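Local coordinates for protein TbpB (PDB 3HOL) that probably binds host transferrin at the surface of a Gram-negative bacterium, as the lipoprotein partner of an iron-acquisition receptor, at residues Asp73-Asp78 and Ser86-Asp91; Asp59-Ala64 and Tyr102-Gly107; Val386-Asn391 and Phe453-Gly458; Pro110-Pro115 and Ile276-Ile281. One frame throughout, in Å; residues are numbered along the deposited sequence.

Interaction 1. Residues Asp73-Asp78 and Ser86-Asp91; sequences DIKTKD and SGYVID
Y88 holds its CG between its own backbone N and carbonyl carbon (chi1 48°), while K75 puts CG anti to N and then runs extended; together these torsions bring a phenol face against the first methylenes of a lysine. K75 CB sits above the centre of the Y88 ring, 3.6 Å from the centroid, in a CH-pi contact. The lysine chain crosses the ring at about a right angle and passes G87 before NZ reaches its salt bridge with D127. Backbone meets the ring edge: D73 O lies near the ring plane, 3.6 Å from Y88 CD1. The D73 carboxylate stands almost perpendicular to the ring, and one water joins D73 OD1 (2.7 Å) to Y88 OH (2.6 Å). Beneath these groups, D73 and I90 form an antiparallel hydrogen-bonded pair, and K75 N to Y88 O, 3.0 Å, carries the pairing just past the strand end. On the opposite sheet face I74 and V89, a non-hydrogen-bonded pair, lie side by side with I74 CG1 4.0 Å from V89 CG1. Such cross-strand packing is that of a beta hairpin, here 72-74 with 84-91, at the edge of a five-stranded antiparallel sheet.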
loop_
_atom_site.group_PDB
_atom_site.type_symbol
_atom_site.label_atom_id
_atom_site.label_comp_id
_atom_site.label_asym_id
_atom_site.label_seq_id
_atom_site.Cartn_x
_atom_site.Cartn_y
_atom_site.Cartn_z
ATOM N N ASP A 73 -27.748 12.203 4.360
ATOM C CA ASP A 73 -26.739 13.142 4.838
ATOM C C ASP A 73 -25.356 12.525 4.674
ATOM O O ASP A 73 -24.916 11.735 5.495
ATOM C CB ASP A 73 -27.016 13.541 6.282
ATOM C CG ASP A 73 -26.034 14.597 6.794
ATOM O OD1 ASP A 73 -25.069 14.952 6.068
ATOM O OD2 ASP A 73 -26.224 15.060 7.922
ATOM N N ILE A 74 -24.715 12.871 3.559
ATOM C CA ILE A 74 -23.375 12.389 3.224
ATOM C C ILE A 74 -22.410 13.508 3.583
ATOM O O ILE A 74 -22.576 14.654 3.132
ATOM C CB ILE A 74 -23.284 12.099 1.718
ATOM C CG1 ILE A 74 -24.199 10.905 1.384
ATOM C CG2 ILE A 74 -21.787 11.837 1.233
ATOM C CD1 ILE A 74 -24.470 10.802 -0.083
ATOM N N LYS A 75 -21.440 13.211 4.429
ATOM C CA LYS A 75 -20.573 14.291 4.898
ATOM C C LYS A 75 -19.859 14.838 3.687
ATOM O O LYS A 75 -19.388 14.089 2.849
ATOM C CB LYS A 75 -19.538 13.796 5.880
ATOM C CG LYS A 75 -18.842 14.977 6.638
ATOM C CD LYS A 75 -17.586 14.461 7.376
ATOM C CE LYS A 75 -16.935 15.571 8.195
ATOM N NZ LYS A 75 -15.670 15.036 8.801
ATOM N N THR A 76 -19.803 16.155 3.613
ATOM C CA THR A 76 -19.240 16.877 2.475
ATOM C C THR A 76 -17.760 16.506 2.201
ATOM O O THR A 76 -17.039 16.062 3.112
ATOM C CB THR A 76 -19.418 18.409 2.702
ATOM O OG1 THR A 76 -19.152 19.113 1.485
ATOM C CG2 THR A 76 -18.450 18.899 3.754
ATOM N N LYS A 77 -17.340 16.656 0.949
ATOM C CA LYS A 77 -15.983 16.383 0.530
ATOM C C LYS A 77 -15.113 17.626 0.756
ATOM O O LYS A 77 -15.459 18.718 0.293
ATOM C CB LYS A 77 -15.984 16.041 -0.958
ATOM C CG LYS A 77 -14.660 15.491 -1.478
ATOM C CD LYS A 77 -14.849 14.954 -2.912
ATOM C CE LYS A 77 -13.555 14.354 -3.486
ATOM N NZ LYS A 77 -12.625 15.394 -4.001
ATOM N N ASP A 78 -14.018 17.469 1.499
ATOM C CA ASP A 78 -13.096 18.562 1.740
ATOM C C ASP A 78 -12.233 18.777 0.478
ATOM O O ASP A 78 -11.428 17.924 0.126
ATOM C CB ASP A 78 -12.252 18.253 2.985
ATOM C CG ASP A 78 -11.226 19.350 3.322
ATOM O OD1 ASP A 78 -10.905 20.221 2.465
ATOM O OD2 ASP A 78 -10.723 19.331 4.479
ATOM N N SER A 86 -12.582 10.748 4.704
ATOM C CA SER A 86 -13.292 10.009 5.733
ATOM C C SER A 86 -14.614 10.742 6.016
ATOM O O SER A 86 -14.798 11.928 5.649
ATOM C CB SER A 86 -12.411 9.887 6.988
ATOM O OG SER A 86 -12.120 11.196 7.484
ATOM N N GLY A 87 -15.565 10.049 6.626
ATOM C CA GLY A 87 -16.859 10.698 6.932
ATOM C C GLY A 87 -17.948 9.681 7.191
ATOM O O GLY A 87 -17.695 8.603 7.751
ATOM N N TYR A 88 -19.160 10.046 6.822
ATOM C CA TYR A 88 -20.298 9.182 7.087
ATOM C C TYR A 88 -21.302 9.340 5.940
ATOM O O TYR A 88 -21.227 10.301 5.162
ATOM C CB TYR A 88 -20.950 9.576 8.432
ATOM C CG TYR A 88 -21.202 11.079 8.590
ATOM C CD1 TYR A 88 -22.279 11.720 7.929
ATOM C CD2 TYR A 88 -20.343 11.864 9.372
ATOM C CE1 TYR A 88 -22.468 13.117 8.052
ATOM C CE2 TYR A 88 -20.548 13.260 9.530
ATOM C CZ TYR A 88 -21.612 13.851 8.873
ATOM O OH TYR A 88 -21.792 15.177 9.040
ATOM N N VAL A 89 -22.228 8.390 5.860
ATOM C CA VAL A 89 -23.319 8.377 4.903
ATOM C C VAL A 89 -24.478 7.938 5.805
ATOM O O VAL A 89 -24.560 6.776 6.173
ATOM C CB VAL A 89 -23.073 7.321 3.760
ATOM C CG1 VAL A 89 -24.323 7.137 2.837
ATOM C CG2 VAL A 89 -21.887 7.703 2.927
ATOM N N ILE A 90 -25.319 8.871 6.237
ATOM C CA ILE A 90 -26.382 8.508 7.190
ATOM C C ILE A 90 -27.745 9.105 6.829
ATOM O O ILE A 90 -27.849 10.024 5.994
ATOM C CB ILE A 90 -26.060 8.909 8.636
ATOM C CG1 ILE A 90 -26.007 10.451 8.790
ATOM C CG2 ILE A 90 -24.752 8.203 9.163
ATOM C CD1 ILE A 90 -25.708 10.997 10.251
ATOM N N ASP A 91 -28.783 8.552 7.439
ATOM C CA ASP A 91 -30.113 9.174 7.405
ATOM C C ASP A 91 -30.166 10.152 8.544
ATOM O O ASP A 91 -30.134 9.740 9.716
ATOM C CB ASP A 91 -31.199 8.097 7.580
ATOM C CG ASP A 91 -32.589 8.597 7.185
ATOM O OD1 ASP A 91 -32.804 9.822 7.187
ATOM O OD2 ASP A 91 -33.452 7.753 6.842
HETATM O O HOH W 1 -23.075 16.433 7.152
HETATM O O HOH W 2 -19.003 11.254 3.572
HETATM O O HOH W 3 -13.954 15.077 6.450
HETATM O O HOH W 4 -16.352 13.316 3.578
#

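Interaction 2. Residues Asp59-Ala64 and Tyr102-Gly107; sequences DVPYKA and YVYYKG
Two aromatic faces carry the dense part of this contact: the rings of Y62 and Y102 form an offset stack with centroids 3.9 Å apart and planes only 11° from parallel. Y62 CD2 lies over the centre of the Y102 ring, whereas Y102 CZ meets the other ring toward its rim. Beside this stack P61 is set against Y104, its CD 3.6 Å from the ring centroid and nearly on the ring normal, a CH-pi contact. Y104 turns this face to the proline with CG between backbone N and carbonyl carbon (chi1 73°). V60 adds CG1, which touches Y104 CE2 at 3.6 Å.

Packing thins toward D59, where a polar bond takes over. K106, bent at chi3, directs NZ to D59 O, 2.7 Å away and in the carbonyl plane; the carbonyls of N54 and N56 also receive NZ, so three backbone oxygens grip one ammonium. The D59 carboxylate turns elsewhere: OD2 remains 5.6 Å from K106 NZ and bonds N54 instead. On the solvent side K63 and A64, both exposed, make no contact with 102-107, while Y62 OH reaches E50. A type II beta turn from V60 to K63, with proline and then a residue of positive phi at its corners, thus lies across tyrosines of strand 101-107, a loop covering one face of an antiparallel sheet.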
loop_
_atom_site.group_PDB
_atom_site.type_symbol
_atom_site.label_atom_id
_atom_site.label_comp_id
_atom_site.label_asym_id
_atom_site.label_seq_id
_atom_site.Cartn_x
_atom_site.Cartn_y
_atom_site.Cartn_z
ATOM N N ASP A 59 -16.523 8.568 -4.963
ATOM C CA ASP A 59 -17.484 7.528 -4.615
ATOM C C ASP A 59 -17.518 7.249 -3.101
ATOM O O ASP A 59 -16.558 6.690 -2.540
ATOM C CB ASP A 59 -17.140 6.233 -5.333
ATOM C CG ASP A 59 -17.163 6.371 -6.849
ATOM O OD1 ASP A 59 -17.873 7.248 -7.403
ATOM O OD2 ASP A 59 -16.469 5.566 -7.489
ATOM N N VAL A 60 -18.619 7.593 -2.458
ATOM C CA VAL A 60 -18.796 7.311 -1.054
ATOM C C VAL A 60 -19.395 5.897 -0.904
ATOM O O VAL A 60 -20.274 5.528 -1.691
ATOM C CB VAL A 60 -19.677 8.394 -0.433
ATOM C CG1 VAL A 60 -19.790 8.232 1.028
ATOM C CG2 VAL A 60 -19.031 9.775 -0.694
ATOM N N PRO A 61 -18.911 5.093 0.080
ATOM C CA PRO A 61 -19.506 3.774 0.253
ATOM C C PRO A 61 -21.040 3.840 0.414
ATOM O O PRO A 61 -21.546 4.714 1.108
ATOM C CB PRO A 61 -18.872 3.266 1.549
ATOM C CG PRO A 61 -17.618 3.998 1.717
ATOM C CD PRO A 61 -17.767 5.319 0.995
ATOM N N TYR A 62 -21.770 2.930 -0.227
ATOM C CA TYR A 62 -23.232 2.820 -0.053
ATOM C C TYR A 62 -24.042 4.035 -0.487
ATOM O O TYR A 62 -25.199 4.218 -0.085
ATOM C CB TYR A 62 -23.563 2.409 1.402
ATOM C CG TYR A 62 -23.046 1.007 1.664
ATOM C CD1 TYR A 62 -23.685 -0.092 1.091
ATOM C CD2 TYR A 62 -21.897 0.789 2.428
ATOM C CE1 TYR A 62 -23.209 -1.395 1.294
ATOM C CE2 TYR A 62 -21.399 -0.506 2.649
ATOM C CZ TYR A 62 -22.074 -1.594 2.067
ATOM O OH TYR A 62 -21.618 -2.878 2.255
ATOM N N LYS A 63 -23.438 4.868 -1.329
ATOM C CA LYS A 63 -24.141 6.015 -1.891
ATOM C C LYS A 63 -25.544 5.652 -2.443
ATOM O O LYS A 63 -26.503 6.388 -2.202
ATOM C CB LYS A 63 -23.315 6.664 -3.021
ATOM C CG LYS A 63 -24.149 7.564 -3.940
ATOM C CD LYS A 63 -24.508 8.867 -3.273
ATOM C CE LYS A 63 -25.231 9.837 -4.257
ATOM N NZ LYS A 63 -25.402 11.114 -3.516
ATOM N N ALA A 64 -25.646 4.548 -3.192
ATOM C CA ALA A 64 -26.918 4.149 -3.809
ATOM C C ALA A 64 -27.995 3.883 -2.742
ATOM O O ALA A 64 -29.141 4.316 -2.909
ATOM C CB ALA A 64 -26.741 2.909 -4.718
ATOM N N TYR A 102 -23.540 4.508 7.505
ATOM C CA TYR A 102 -22.189 3.972 7.518
ATOM C C TYR A 102 -21.166 5.041 7.862
ATOM O O TYR A 102 -21.396 6.236 7.616
ATOM C CB TYR A 102 -21.822 3.380 6.139
ATOM C CG TYR A 102 -22.781 2.314 5.666
ATOM C CD1 TYR A 102 -22.519 0.976 5.933
ATOM C CD2 TYR A 102 -23.964 2.648 4.971
ATOM C CE1 TYR A 102 -23.391 -0.011 5.525
ATOM C CE2 TYR A 102 -24.860 1.645 4.570
ATOM C CZ TYR A 102 -24.547 0.330 4.848
ATOM O OH TYR A 102 -25.406 -0.689 4.486
ATOM N N VAL A 103 -20.040 4.585 8.408
ATOM C CA VAL A 103 -18.869 5.449 8.722
ATOM C C VAL A 103 -17.670 4.788 8.020
ATOM O O VAL A 103 -17.527 3.534 8.047
ATOM C CB VAL A 103 -18.667 5.576 10.253
ATOM C CG1 VAL A 103 -17.416 6.454 10.613
ATOM C CG2 VAL A 103 -19.966 6.185 10.927
ATOM N N TYR A 104 -16.815 5.598 7.389
ATOM C CA TYR A 104 -15.724 5.048 6.559
ATOM C C TYR A 104 -14.487 5.958 6.484
ATOM O O TYR A 104 -14.537 7.168 6.805
ATOM C CB TYR A 104 -16.254 4.822 5.139
ATOM C CG TYR A 104 -16.453 6.129 4.403
ATOM C CD1 TYR A 104 -15.451 6.629 3.548
ATOM C CD2 TYR A 104 -17.591 6.900 4.612
ATOM C CE1 TYR A 104 -15.596 7.857 2.923
ATOM C CE2 TYR A 104 -17.753 8.109 3.971
ATOM C CZ TYR A 104 -16.733 8.588 3.147
ATOM O OH TYR A 104 -16.866 9.793 2.505
ATOM N N TYR A 105 -13.364 5.378 6.088
ATOM C CA TYR A 105 -12.290 6.184 5.465
ATOM C C TYR A 105 -11.818 5.467 4.238
ATOM O O TYR A 105 -11.922 4.228 4.157
ATOM C CB TYR A 105 -11.104 6.397 6.407
ATOM C CG TYR A 105 -10.091 5.236 6.486
ATOM C CD1 TYR A 105 -8.947 5.205 5.660
ATOM C CD2 TYR A 105 -10.246 4.222 7.438
ATOM C CE1 TYR A 105 -8.009 4.137 5.730
ATOM C CE2 TYR A 105 -9.294 3.163 7.554
ATOM C CZ TYR A 105 -8.169 3.157 6.690
ATOM O OH TYR A 105 -7.259 2.149 6.761
ATOM N N LYS A 106 -11.221 6.226 3.311
ATOM C CA LYS A 106 -10.505 5.617 2.210
ATOM C C LYS A 106 -9.428 6.556 1.686
ATOM O O LYS A 106 -9.403 7.759 2.027
ATOM C CB LYS A 106 -11.475 5.273 1.075
ATOM C CG LYS A 106 -12.211 6.545 0.536
ATOM C CD LYS A 106 -12.751 6.361 -0.883
ATOM C CE LYS A 106 -13.933 5.468 -0.949
ATOM N NZ LYS A 106 -14.289 5.156 -2.393
ATOM N N GLY A 107 -8.535 5.991 0.887
ATOM C CA GLY A 107 -7.469 6.747 0.216
ATOM C C GLY A 107 -7.022 6.087 -1.071
ATOM O O GLY A 107 -7.288 4.899 -1.305
#

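Interaction 3. Residues Val386-Asn391 and Phe453-Gly458; sequences VSKENN and FALDSG
L455 enters a pocket formed by the bend of 386-391, and its side chain can be followed atom by atom. CB lies against N390 CB at 3.9 Å. CG stands anti to the carbonyl carbon (chi1 -72°), pointing the branch at 386-391; chi2 (-166°) then turns the two methyls to different walls. CD1 reaches the inside of the bend, 3.4 Å from both K388 N and N390 O; those two atoms bond to each other at 2.9 Å, so the methyl rests on a closed backbone link. K388 CB adds a further touch to CD1. CD2 goes the other way, to V386 CG1 at 3.8 Å, where the valine crosses the leucine at about a right angle.

Flanking contacts are smaller in area. V386 CG2 approaches F453 at the ring edge, 4.1 Å from CZ, and N390 ND2 meets the aspartate D456 at its CB, 3.2 Å away, the amide and carboxylate planes being almost perpendicular. No hydrogen bond spans the two segments. Within the bend S387 OG donates to N391 OD1 at 2.7 Å, tying its two ends together.

The bend connects strands 375-387 and 391-394, neighbours in the C-lobe barrel, while 453-458 belongs to the loop running from strand 441-447 to strand 470-477. W392 of strand 391-394 continues the apolar patch, touching V386 and L455 and meeting F453 edge-to-face; V465, farther along the same loop, lies against both L455 and K388.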
loop_
_atom_site.group_PDB
_atom_site.type_symbol
_atom_site.label_atom_id
_atom_site.label_comp_id
_atom_site.label_asym_id
_atom_site.label_seq_id
_atom_site.Cartn_x
_atom_site.Cartn_y
_atom_site.Cartn_z
ATOM N N VAL A 386 11.587 -8.311 -25.696
ATOM C CA VAL A 386 12.188 -7.398 -26.647
ATOM C C VAL A 386 11.497 -7.648 -27.978
ATOM O O VAL A 386 11.322 -8.802 -28.366
ATOM C CB VAL A 386 13.713 -7.577 -26.768
ATOM C CG1 VAL A 386 14.287 -6.497 -27.682
ATOM C CG2 VAL A 386 14.425 -7.511 -25.381
ATOM N N SER A 387 11.095 -6.571 -28.659
ATOM C CA SER A 387 10.302 -6.692 -29.907
ATOM C C SER A 387 10.749 -5.769 -31.023
ATOM O O SER A 387 11.097 -4.590 -30.784
ATOM C CB SER A 387 8.811 -6.422 -29.651
ATOM O OG SER A 387 8.264 -7.387 -28.788
ATOM N N LYS A 388 10.696 -6.306 -32.246
ATOM C CA LYS A 388 10.919 -5.535 -33.453
ATOM C C LYS A 388 10.038 -6.128 -34.529
ATOM O O LYS A 388 8.815 -6.107 -34.382
ATOM C CB LYS A 388 12.377 -5.606 -33.867
ATOM C CG LYS A 388 13.104 -4.351 -33.557
ATOM C CD LYS A 388 13.137 -3.419 -34.716
ATOM C CE LYS A 388 14.566 -3.182 -35.132
ATOM N NZ LYS A 388 14.613 -2.355 -36.374
ATOM N N GLU A 389 10.632 -6.686 -35.591
ATOM C CA GLU A 389 9.843 -7.544 -36.523
ATOM C C GLU A 389 9.436 -8.841 -35.821
ATOM O O GLU A 389 8.365 -9.402 -36.074
ATOM C CB GLU A 389 10.623 -7.869 -37.799
ATOM C CG GLU A 389 10.986 -6.676 -38.608
ATOM C CD GLU A 389 12.358 -6.130 -38.273
ATOM O OE1 GLU A 389 12.876 -6.403 -37.169
ATOM O OE2 GLU A 389 12.926 -5.413 -39.118
ATOM N N ASN A 390 10.291 -9.301 -34.916
ATOM C CA ASN A 390 10.102 -10.548 -34.180
ATOM C C ASN A 390 9.895 -10.262 -32.685
ATOM O O ASN A 390 10.058 -9.121 -32.246
ATOM C CB ASN A 390 11.376 -11.387 -34.304
ATOM C CG ASN A 390 11.446 -12.192 -35.589
ATOM O OD1 ASN A 390 10.474 -12.272 -36.358
ATOM N ND2 ASN A 390 12.596 -12.813 -35.828
ATOM N N ASN A 391 9.581 -11.298 -31.906
ATOM C CA ASN A 391 9.610 -11.215 -30.431
ATOM C C ASN A 391 10.713 -12.081 -29.797
ATOM O O ASN A 391 11.096 -13.111 -30.367
ATOM C CB ASN A 391 8.263 -11.622 -29.813
ATOM C CG ASN A 391 7.144 -10.699 -30.207
ATOM O OD1 ASN A 391 7.272 -9.461 -30.156
ATOM N ND2 ASN A 391 6.014 -11.293 -30.605
ATOM N N PHE A 453 21.787 -7.344 -30.890
ATOM C CA PHE A 453 21.566 -8.782 -30.914
ATOM C C PHE A 453 20.378 -9.170 -31.759
ATOM O O PHE A 453 19.481 -8.336 -32.002
ATOM C CB PHE A 453 21.491 -9.387 -29.492
ATOM C CG PHE A 453 20.242 -9.046 -28.706
ATOM C CD1 PHE A 453 19.154 -9.932 -28.678
ATOM C CD2 PHE A 453 20.178 -7.895 -27.930
ATOM C CE1 PHE A 453 18.001 -9.650 -27.932
ATOM C CE2 PHE A 453 19.020 -7.606 -27.160
ATOM C CZ PHE A 453 17.934 -8.475 -27.170
ATOM N N ALA A 454 20.388 -10.428 -32.208
ATOM C CA ALA A 454 19.366 -10.951 -33.126
ATOM C C ALA A 454 18.171 -11.473 -32.350
ATOM O O ALA A 454 18.338 -12.222 -31.401
ATOM C CB ALA A 454 19.950 -12.047 -34.051
ATOM N N LEU A 455 16.972 -11.065 -32.742
ATOM C CA LEU A 455 15.764 -11.466 -31.998
ATOM C C LEU A 455 15.340 -12.923 -32.204
ATOM O O LEU A 455 14.804 -13.568 -31.273
ATOM C CB LEU A 455 14.603 -10.502 -32.258
ATOM C CG LEU A 455 14.718 -9.111 -31.614
ATOM C CD1 LEU A 455 13.363 -8.400 -31.655
ATOM C CD2 LEU A 455 15.236 -9.164 -30.167
ATOM N N ASP A 456 15.572 -13.443 -33.405
ATOM C CA ASP A 456 15.431 -14.881 -33.634
ATOM C C ASP A 456 16.817 -15.515 -33.784
ATOM O O ASP A 456 17.538 -15.244 -34.753
ATOM C CB ASP A 456 14.548 -15.165 -34.846
ATOM C CG ASP A 456 13.991 -16.586 -34.845
ATOM O OD1 ASP A 456 13.951 -17.230 -33.767
ATOM O OD2 ASP A 456 13.580 -17.057 -35.928
ATOM N N SER A 457 17.192 -16.333 -32.798
ATOM C CA SER A 457 18.541 -16.916 -32.714
ATOM C C SER A 457 18.793 -17.986 -33.792
ATOM O O SER A 457 19.928 -18.471 -33.937
ATOM C CB SER A 457 18.811 -17.475 -31.294
ATOM N N GLY A 458 17.735 -18.335 -34.540
ATOM C CA GLY A 458 17.823 -19.253 -35.681
ATOM C C GLY A 458 17.898 -18.634 -37.080
ATOM O O GLY A 458 18.578 -19.182 -37.961
#

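Interaction 4. Residues Pro110-Pro115 and Ile276-Ile281; sequences PAKELP and IDASKI
K112 and I276 meet first through the backbone: I276 N donates to K112 O over 3.2 Å, at 156° on the hydrogen and with the donor tilted from the carbonyl plane. From there the lysine chain runs alongside the opposing strand. Its CB lies 3.5 Å from I276 O, CG touches I276 CG2 at 4.0 Å, and CE rests against A278, 3.4 Å from its O and 3.7 Å from its CB. I276, crossing the lysine at about a right angle, extends CD1 to A111 O at 3.8 Å. The stem keeps this course because K112 is extended as far as CE and turns only at the last bond (chi4 88°), which swings NZ out of line.

That turn introduces the second shell. NZ makes a salt bridge with E290, the last residue of strand 287-290, and a hydrogen bond with O of L291, the next residue. A111 O is held by N205 ND2, and I276 packs on the same asparagine. On the far side of strand 272-282, D277 points away from K112 and joins R274, R364 and Y477 OH, the last from strand 470-477 of the C-lobe barrel. Backbone bonds of K112 with I275 and of L114 with V273 continue the antiparallel pairing, which adds strand 113-115 to the sheet containing the C-lobe handle strands.

Methylenes laid along strand 272-282 thus lead to a buried ammonium met by a carboxylate and a carbonyl. Such compensation probably favours the charged lysine, which joins 110-115 to the handle strands by its methylenes and by its salt bridge with E290.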
loop_
_atom_site.group_PDB
_atom_site.type_symbol
_atom_site.label_atom_id
_atom_site.label_comp_id
_atom_site.label_asym_id
_atom_site.label_seq_id
_atom_site.Cartn_x
_atom_site.Cartn_y
_atom_site.Cartn_z
ATOM N N PRO A 110 -1.249 4.912 -2.073
ATOM C CA PRO A 110 -0.486 4.657 -0.842
ATOM C C PRO A 110 0.992 5.077 -1.015
ATOM O O PRO A 110 1.595 4.715 -2.016
ATOM C CB PRO A 110 -0.565 3.125 -0.683
ATOM C CG PRO A 110 -1.850 2.729 -1.446
ATOM C CD PRO A 110 -1.908 3.693 -2.598
ATOM N N ALA A 111 1.542 5.833 -0.067
ATOM C CA ALA A 111 2.835 6.540 -0.267
ATOM C C ALA A 111 3.985 5.611 -0.613
ATOM O O ALA A 111 4.158 4.585 0.031
ATOM C CB ALA A 111 3.197 7.367 1.013
ATOM N N LYS A 112 4.793 5.965 -1.604
ATOM C CA LYS A 112 5.999 5.154 -1.901
ATOM C C LYS A 112 7.277 5.868 -1.471
ATOM O O LYS A 112 8.361 5.277 -1.484
ATOM C CB LYS A 112 6.072 4.813 -3.399
ATOM C CG LYS A 112 5.038 3.691 -3.789
ATOM C CD LYS A 112 5.332 3.118 -5.166
ATOM C CE LYS A 112 4.316 2.004 -5.520
ATOM N NZ LYS A 112 3.090 2.565 -6.171
ATOM N N GLU A 113 7.133 7.139 -1.119
ATOM C CA GLU A 113 8.204 7.903 -0.488
ATOM C C GLU A 113 7.652 8.565 0.765
ATOM O O GLU A 113 6.465 8.938 0.815
ATOM C CB GLU A 113 8.757 8.968 -1.442
ATOM C CG GLU A 113 9.239 8.419 -2.777
ATOM C CD GLU A 113 10.009 9.459 -3.647
ATOM O OE1 GLU A 113 10.174 10.641 -3.257
ATOM O OE2 GLU A 113 10.467 9.076 -4.728
ATOM N N LEU A 114 8.510 8.680 1.786
ATOM C CA LEU A 114 8.203 9.398 3.011
ATOM C C LEU A 114 9.185 10.573 3.222
ATOM O O LEU A 114 10.344 10.486 2.768
ATOM C CB LEU A 114 8.361 8.426 4.210
ATOM C CG LEU A 114 7.467 7.170 4.245
ATOM C CD1 LEU A 114 7.740 6.443 5.565
ATOM C CD2 LEU A 114 6.001 7.552 4.195
ATOM N N PRO A 115 8.736 11.633 3.935
ATOM C CA PRO A 115 9.644 12.704 4.357
ATOM C C PRO A 115 10.815 12.095 5.114
ATOM O O PRO A 115 10.661 11.075 5.813
ATOM C CB PRO A 115 8.768 13.587 5.236
ATOM C CG PRO A 115 7.341 13.363 4.682
ATOM C CD PRO A 115 7.323 11.927 4.272
ATOM N N ILE A 276 9.249 2.223 -1.087
ATOM C CA ILE A 276 8.635 1.143 -1.825
ATOM C C ILE A 276 8.784 1.312 -3.320
ATOM O O ILE A 276 8.655 2.438 -3.829
ATOM C CB ILE A 276 7.129 1.100 -1.507
ATOM C CG1 ILE A 276 6.889 0.747 -0.027
ATOM C CG2 ILE A 276 6.376 0.152 -2.451
ATOM C CD1 ILE A 276 5.404 1.062 0.398
ATOM N N ASP A 277 9.021 0.190 -4.022
ATOM C CA ASP A 277 8.782 0.143 -5.472
ATOM C C ASP A 277 7.660 -0.857 -5.710
ATOM O O ASP A 277 7.661 -1.921 -5.107
ATOM C CB ASP A 277 10.035 -0.331 -6.243
ATOM C CG ASP A 277 11.215 0.636 -6.114
ATOM O OD1 ASP A 277 10.966 1.854 -6.173
ATOM O OD2 ASP A 277 12.372 0.161 -5.905
ATOM N N ALA A 278 6.724 -0.523 -6.591
ATOM C CA ALA A 278 5.691 -1.460 -7.025
ATOM C C ALA A 278 5.105 -0.909 -8.314
ATOM O O ALA A 278 4.347 0.069 -8.298
ATOM C CB ALA A 278 4.562 -1.636 -5.940
ATOM N N SER A 279 5.516 -1.489 -9.435
ATOM C CA SER A 279 5.050 -1.016 -10.731
ATOM C C SER A 279 4.916 -2.163 -11.687
ATOM O O SER A 279 5.390 -3.270 -11.426
ATOM C CB SER A 279 5.939 0.105 -11.310
ATOM O OG SER A 279 7.268 -0.315 -11.359
ATOM N N LYS A 280 4.236 -1.875 -12.787
ATOM C CA LYS A 280 3.867 -2.848 -13.779
ATOM C C LYS A 280 4.172 -2.244 -15.147
ATOM O O LYS A 280 3.800 -1.101 -15.420
ATOM C CB LYS A 280 2.380 -3.177 -13.612
ATOM C CG LYS A 280 1.744 -4.004 -14.743
ATOM C CD LYS A 280 0.356 -4.505 -14.346
ATOM C CE LYS A 280 -0.658 -3.369 -14.254
ATOM N NZ LYS A 280 -1.112 -3.017 -15.636
ATOM N N ILE A 281 4.869 -3.008 -15.983
ATOM C CA ILE A 281 5.135 -2.633 -17.370
ATOM C C ILE A 281 4.196 -3.436 -18.261
ATOM O O ILE A 281 4.211 -4.661 -18.243
ATOM C CB ILE A 281 6.579 -2.926 -17.800
ATOM C CG1 ILE A 281 7.577 -2.147 -16.943
ATOM C CG2 ILE A 281 6.758 -2.599 -19.343
ATOM C CD1 ILE A 281 9.038 -2.610 -17.069
#

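Overall arrangement
Interactions 1 and 2 are one unit: their centres lie about 8 Å apart, 73-78 with 86-91 is nested inside the loop closed by 59-64 with 102-107, and strands 84-91 and 101-107 are sheet neighbours. Backbone hydrogen bonds between the two strands, such as the probable one from Y102 N to V89 O (2.8 Å), join them. The chain then passes almost directly from interaction 2 into interaction 4, about 25 Å away between centres, where it meets the C-lobe handle near the middle of the molecule. Interaction 3 sits far out on the C-lobe barrel, about 33 Å from interaction 4 and 56 Å from interaction 1, centre to centre, on the opposite side of the chain's centre from the latter.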